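Local atomic coordinates of aminotransferase (Helicobacter pylori, PDB entry 2FNU), a protein that catalyses the PLP-dependent transamination of a UDP-linked 4-keto sugar, the second step in making pseudaminic acid, the sialic-acid-like sugar that modifies flagellin. Residues A257-R262 with L353-V358; H284-L289 with I345-H350. All blocks are in the same frame, centred on the assembly; numbering follows the deposited sequence.

Contact 1 of 2, residues A257-R262 with L353-V358; sequences ALTYDR and LNLESV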
loop_
_atom_site.group_PDB
_atom_site.type_symbol
_atom_site.label_atom_id
_atom_site.label_comp_id
_atom_site.label_asym_id
_atom_site.label_seq_id
_atom_site.Cartn_x
_atom_site.Cartn_y
_atom_site.Cartn_z
ATOM N N ALA B 257 15.723 -27.947 5.047
ATOM C CA ALA B 257 14.614 -28.859 5.337
ATOM C C ALA B 257 15.068 -30.316 5.365
ATOM O O ALA B 257 14.649 -31.100 6.222
ATOM C CB ALA B 257 13.502 -28.674 4.312
ATOM N N LEU B 258 15.924 -30.679 4.416
ATOM C CA LEU B 258 16.421 -32.056 4.361
ATOM C C LEU B 258 17.264 -32.394 5.585
ATOM O O LEU B 258 17.251 -33.546 6.058
ATOM C CB LEU B 258 17.214 -32.304 3.072
ATOM C CG LEU B 258 16.355 -32.326 1.806
ATOM C CD1 LEU B 258 17.273 -32.268 0.582
ATOM C CD2 LEU B 258 15.397 -33.535 1.737
ATOM N N THR B 259 18.019 -31.410 6.086
ATOM C CA THR B 259 18.816 -31.617 7.304
ATOM C C THR B 259 17.906 -31.851 8.506
ATOM O O THR B 259 18.112 -32.791 9.273
ATOM C CB THR B 259 19.764 -30.438 7.538
ATOM O OG1 THR B 259 20.704 -30.419 6.465
ATOM C CG2 THR B 259 20.523 -30.578 8.855
ATOM N N TYR B 260 16.886 -31.012 8.678
ATOM C CA TYR B 260 15.908 -31.312 9.711
ATOM C C TYR B 260 15.318 -32.720 9.544
ATOM O O TYR B 260 15.173 -33.454 10.522
ATOM C CB TYR B 260 14.750 -30.329 9.616
ATOM C CG TYR B 260 14.934 -28.951 10.219
ATOM C CD1 TYR B 260 15.279 -28.783 11.562
ATOM C CD2 TYR B 260 14.659 -27.804 9.467
ATOM C CE1 TYR B 260 15.376 -27.512 12.133
ATOM C CE2 TYR B 260 14.775 -26.524 10.030
ATOM C CZ TYR B 260 15.121 -26.392 11.369
ATOM O OH TYR B 260 15.198 -25.139 11.945
ATOM N N ASP B 261 14.938 -33.074 8.312
ATOM C CA ASP B 261 14.340 -34.395 8.048
ATOM C C ASP B 261 15.273 -35.500 8.555
ATOM O O ASP B 261 14.815 -36.448 9.215
ATOM C CB ASP B 261 14.093 -34.610 6.561
ATOM C CG ASP B 261 12.948 -33.769 6.006
ATOM O OD1 ASP B 261 12.227 -33.063 6.752
ATOM O OD2 ASP B 261 12.771 -33.844 4.771
ATOM N N ARG B 262 16.569 -35.374 8.254
ATOM C CA ARG B 262 17.509 -36.434 8.653
ATOM C C ARG B 262 17.536 -36.575 10.167
ATOM O O ARG B 262 17.482 -37.697 10.705
ATOM C CB ARG B 262 18.922 -36.164 8.141
ATOM C CG ARG B 262 19.084 -36.306 6.644
ATOM C CD ARG B 262 20.566 -36.328 6.284
ATOM N NE ARG B 262 21.300 -35.145 6.751
ATOM C CZ ARG B 262 21.319 -33.972 6.120
ATOM N NH1 ARG B 262 20.624 -33.804 4.988
ATOM N NH2 ARG B 262 22.041 -32.963 6.622
ATOM N N LEU B 353 20.115 -19.827 6.682
ATOM C CA LEU B 353 20.290 -20.713 7.821
ATOM C C LEU B 353 21.239 -21.837 7.424
ATOM O O LEU B 353 20.853 -22.750 6.685
ATOM C CB LEU B 353 18.924 -21.269 8.228
ATOM C CG LEU B 353 18.768 -21.880 9.617
ATOM C CD1 LEU B 353 19.037 -20.839 10.703
ATOM C CD2 LEU B 353 17.361 -22.471 9.734
ATOM N N ASN B 354 22.480 -21.753 7.902
ATOM C CA ASN B 354 23.510 -22.699 7.449
ATOM C C ASN B 354 23.381 -24.079 8.092
ATOM O O ASN B 354 22.601 -24.287 9.028
ATOM C CB ASN B 354 24.928 -22.117 7.581
ATOM C CG ASN B 354 25.370 -21.928 9.022
ATOM O OD1 ASN B 354 24.804 -22.507 9.944
ATOM N ND2 ASN B 354 26.414 -21.128 9.220
ATOM N N LEU B 355 24.153 -25.023 7.580
ATOM C CA LEU B 355 24.029 -26.406 8.005
ATOM C C LEU B 355 24.233 -26.589 9.507
ATOM O O LEU B 355 23.471 -27.293 10.170
ATOM C CB LEU B 355 25.000 -27.277 7.195
ATOM C CG LEU B 355 25.151 -28.746 7.576
ATOM C CD1 LEU B 355 23.834 -29.455 7.430
ATOM C CD2 LEU B 355 26.197 -29.396 6.698
ATOM N N GLU B 356 25.267 -25.951 10.040
ATOM C CA GLU B 356 25.586 -26.070 11.456
ATOM C C GLU B 356 24.429 -25.525 12.299
ATOM O O GLU B 356 24.056 -26.101 13.321
ATOM C CB GLU B 356 26.875 -25.300 11.760
ATOM C CG GLU B 356 27.271 -25.286 13.229
ATOM C CD GLU B 356 28.617 -24.641 13.449
ATOM O OE1 GLU B 356 28.726 -23.418 13.215
ATOM O OE2 GLU B 356 29.559 -25.369 13.857
ATOM N N SER B 357 23.844 -24.421 11.854
ATOM C CA SER B 357 22.715 -23.846 12.568
ATOM C C SER B 357 21.525 -24.788 12.581
ATOM O O SER B 357 20.891 -24.989 13.622
ATOM C CB SER B 357 22.310 -22.524 11.927
ATOM O OG SER B 357 23.313 -21.550 12.189
ATOM N N VAL B 358 21.215 -25.377 11.433
ATOM C CA VAL B 358 20.092 -26.315 11.384
ATOM C C VAL B 358 20.341 -27.528 12.290
ATOM O O VAL B 358 19.441 -27.986 12.999
ATOM C CB VAL B 358 19.766 -26.774 9.946
ATOM C CG1 VAL B 358 18.558 -27.743 9.926
ATOM C CG2 VAL B 358 19.446 -25.573 9.084
#
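Val358 sets one methyl, CG1, over the ring of Tyr260. From CB outward, its first neighbour is Thr259: Val358 CB lies 4.0 Å from Thr259 CG2. CG1, anti to the backbone N (chi1 -179°), then reaches into the notch between Thr259 and Tyr260, where it comes to 3.6 Å from Thr259 CG2. Val358 CG1 makes a CH-pi contact with Tyr260, 4° off the ring normal and so near the middle of the face that all six ring carbons are almost equally distant, from Tyr260 CD1 at 3.8 Å to CZ at 4.0 Å. One helical turn earlier, Leu355 brings its CD1 across Thr259, at 3.4 Å from OG1, and meets the guanidinium of Arg262 at its edge. The Thr259 hydroxyl is occupied within its own helix, bonded to Glu255 O and weakly to Arg262 NH2. Tyr260 OH passes Leu353 CD2 and has Pro348 O as its partner. Asn354 is the N-cap of helix 355-370, its OD1 accepting from both N and OG of Ser357. Helix 246-264 packs against the first turn of helix 355-370, whose Ile361 and Ala362 also touch Tyr260, while Phe4 of strand 4-5 lies against Leu353 and Ser357.

Contact 2 of 2, residues H284-L289 with I345-H350; sequences HLYPIL and ISLPCH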
loop_
_atom_site.group_PDB
_atom_site.type_symbol
_atom_site.label_atom_id
_atom_site.label_comp_id
_atom_site.label_asym_id
_atom_site.label_seq_id
_atom_site.Cartn_x
_atom_site.Cartn_y
_atom_site.Cartn_z
ATOM N N HIS B 284 8.688 -22.146 2.225
ATOM C CA HIS B 284 8.540 -20.934 3.028
ATOM C C HIS B 284 8.566 -21.243 4.521
ATOM O O HIS B 284 9.207 -20.501 5.304
ATOM C CB HIS B 284 7.271 -20.150 2.653
ATOM C CG HIS B 284 6.996 -19.021 3.581
ATOM N ND1 HIS B 284 7.948 -18.068 3.890
ATOM C CD2 HIS B 284 5.898 -18.708 4.304
ATOM C CE1 HIS B 284 7.444 -17.217 4.769
ATOM N NE2 HIS B 284 6.203 -17.584 5.039
ATOM N N LEU B 285 7.844 -22.302 4.909
ATOM C CA LEU B 285 7.836 -22.777 6.305
ATOM C C LEU B 285 8.372 -24.189 6.388
ATOM O O LEU B 285 8.314 -24.939 5.391
ATOM C CB LEU B 285 6.425 -22.791 6.903
ATOM C CG LEU B 285 5.589 -21.511 6.853
ATOM C CD1 LEU B 285 4.146 -21.736 7.361
ATOM C CD2 LEU B 285 6.255 -20.410 7.663
ATOM N N TYR B 286 8.848 -24.558 7.576
ATOM C CA TYR B 286 9.148 -25.961 7.883
ATOM C C TYR B 286 8.245 -26.344 9.061
ATOM O O TYR B 286 8.611 -26.115 10.220
ATOM C CB TYR B 286 10.625 -26.153 8.275
ATOM C CG TYR B 286 10.962 -27.605 8.481
ATOM C CD1 TYR B 286 11.404 -28.391 7.412
ATOM C CD2 TYR B 286 10.784 -28.209 9.730
ATOM C CE1 TYR B 286 11.708 -29.756 7.589
ATOM C CE2 TYR B 286 11.064 -29.559 9.903
ATOM C CZ TYR B 286 11.526 -30.316 8.837
ATOM O OH TYR B 286 11.814 -31.656 9.004
ATOM N N PRO B 287 7.028 -26.840 8.774
ATOM C CA PRO B 287 6.089 -27.218 9.839
ATOM C C PRO B 287 6.363 -28.589 10.426
ATOM O O PRO B 287 6.674 -29.542 9.695
ATOM C CB PRO B 287 4.718 -27.260 9.123
ATOM C CG PRO B 287 4.959 -26.645 7.756
ATOM C CD PRO B 287 6.409 -26.944 7.440
ATOM N N ILE B 288 6.220 -28.676 11.747
ATOM C CA ILE B 288 6.150 -29.983 12.396
ATOM C C ILE B 288 4.809 -30.078 13.123
ATOM O O ILE B 288 4.276 -29.048 13.580
ATOM C CB ILE B 288 7.323 -30.219 13.395
ATOM C CG1 ILE B 288 7.263 -29.207 14.555
ATOM C CG2 ILE B 288 8.670 -30.198 12.666
ATOM C CD1 ILE B 288 8.320 -29.460 15.665
ATOM N N LEU B 289 4.270 -31.293 13.227
ATOM C CA LEU B 289 2.997 -31.520 13.924
ATOM C C LEU B 289 3.217 -32.380 15.167
ATOM O O LEU B 289 3.583 -33.555 15.054
ATOM C CB LEU B 289 1.963 -32.200 13.008
ATOM C CG LEU B 289 1.589 -31.463 11.725
ATOM C CD1 LEU B 289 0.672 -32.348 10.892
ATOM C CD2 LEU B 289 0.926 -30.149 12.080
ATOM N N ILE B 345 3.929 -26.366 14.700
ATOM C CA ILE B 345 5.002 -25.428 15.057
ATOM C C ILE B 345 5.848 -25.233 13.816
ATOM O O ILE B 345 6.220 -26.216 13.169
ATOM C CB ILE B 345 5.906 -25.960 16.187
ATOM C CG1 ILE B 345 5.071 -26.231 17.445
ATOM C CG2 ILE B 345 7.007 -24.953 16.486
ATOM C CD1 ILE B 345 5.890 -26.856 18.599
ATOM N N SER B 346 6.129 -23.969 13.479
ATOM C CA SER B 346 7.011 -23.639 12.361
ATOM C C SER B 346 8.410 -23.357 12.862
ATOM O O SER B 346 8.612 -22.457 13.671
ATOM C CB SER B 346 6.491 -22.420 11.606
ATOM O OG SER B 346 5.196 -22.722 11.081
ATOM N N LEU B 347 9.371 -24.134 12.368
ATOM C CA LEU B 347 10.765 -23.990 12.802
ATOM C C LEU B 347 11.572 -23.077 11.893
ATOM O O LEU B 347 11.234 -22.908 10.709
ATOM C CB LEU B 347 11.434 -25.368 12.843
ATOM C CG LEU B 347 10.787 -26.404 13.770
ATOM C CD1 LEU B 347 11.578 -27.711 13.668
ATOM C CD2 LEU B 347 10.758 -25.936 15.222
ATOM N N PRO B 348 12.664 -22.490 12.418
ATOM C CA PRO B 348 13.458 -21.622 11.549
ATOM C C PRO B 348 13.842 -22.263 10.213
ATOM O O PRO B 348 14.365 -23.381 10.163
ATOM C CB PRO B 348 14.695 -21.294 12.398
ATOM C CG PRO B 348 14.180 -21.386 13.831
ATOM C CD PRO B 348 13.203 -22.547 13.795
ATOM N N CYS B 349 13.568 -21.546 9.134
ATOM C CA CYS B 349 13.798 -22.070 7.804
ATOM C C CYS B 349 13.855 -20.866 6.873
ATOM O O CYS B 349 12.849 -20.185 6.684
ATOM C CB CYS B 349 12.660 -23.004 7.398
ATOM S SG CYS B 349 12.884 -23.705 5.743
ATOM N N HIS B 350 15.046 -20.572 6.368
ATOM C CA HIS B 350 15.284 -19.499 5.389
ATOM C C HIS B 350 16.641 -19.741 4.729
ATOM O O HIS B 350 17.426 -20.590 5.175
ATOM C CB HIS B 350 15.221 -18.106 6.028
ATOM C CG HIS B 350 16.196 -17.917 7.142
ATOM N ND1 HIS B 350 17.518 -17.587 6.924
ATOM C CD2 HIS B 350 16.042 -18.009 8.487
ATOM C CE1 HIS B 350 18.137 -17.484 8.089
ATOM N NE2 HIS B 350 17.269 -17.748 9.052
HETATM O O HOH W 1 11.827 -18.974 4.737
HETATM O O HOH W 2 9.035 -22.368 9.360
#
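Tyr286 and Leu347 lie side by side on neighbouring strands and point the same way, with Leu347 CD1 coming obliquely to the tyrosine ring, 4.0 Å from Tyr286 CD2. Leu347 CD1 also lies 4.0 Å from Ile288 CG2, the side chains of Leu347 and Ile288 crossing at about a right angle. Ile288 CG1 sits between the backbone N and the carbonyl carbon (chi1 63°), which carries it over the neighbouring strand to 3.9 Å from Ile345 CB, the two isoleucines meeting at a slant. Tyr286, Ile288, Ile345 and Leu347 thus share one face of the sheet, where Phe264 of helix 246-264 and Val365 and Phe369 of helix 355-370 pack against them. Strands 286-290 and 344-347 run antiparallel within a three-stranded sheet completed by 270-272, that of the small C-terminal domain of a fold type I aminotransferase, as in the DegT/DnrJ/EryC1 family. Ile288 and Ile345 form a hydrogen-bonded pair, Ile288 N donating to Ile345 O at 2.8 Å and Ile345 N to Ile288 O at 2.9 Å. Pro287, which has no N-H to give, faces Ser346 in the non-hydrogen-bonded pair; its CA makes a C-H...O contact with Ile345 O. Leu347 N still bonds almost straight to Tyr286 O, but the return link runs through a water that accepts from Tyr286 N and donates to Leu347 O. Farther along, a second water donates to His284 O, while Cys349 CB packs on Tyr286 CB at 3.9 Å. On the Pro287 side of the sheet, Leu285 CD1 approaches Ser346 OG, a hydroxyl bonded to Glu344 and to His315, a substrate-binding residue. The CB of His284 points away from segment 345-350; its ring lies edge-to-face with His157 and beside Lys183, the cofactor lysine, unattached here.

In the fold
The centres of contacts 1 and 2 lie 11 Å apart, and contact 2 is nested in the loop that contact 1 closes. Two probable hydrogen bonds, Tyr260 OH to Pro348 O at 2.6 Å and Asp261 OD1 to Tyr286 OH at 2.7 Å, join helix 246-264 to both segments of contact 2, at Tyr286 and at Pro348 just after strand 344-347. The rings of Tyr260 and Tyr286 also meet, their planes about 30° apart. Contact 2 is nearer the active site: the side chain of His284 is about 5 Å from UDP-N-acetylglucosamine and about 6 Å from the cofactor. In contact 1, Leu353 is about 11 Å from that ligand and Tyr260 about 8 Å from substrate-binding Tyr6, side chain to side chain.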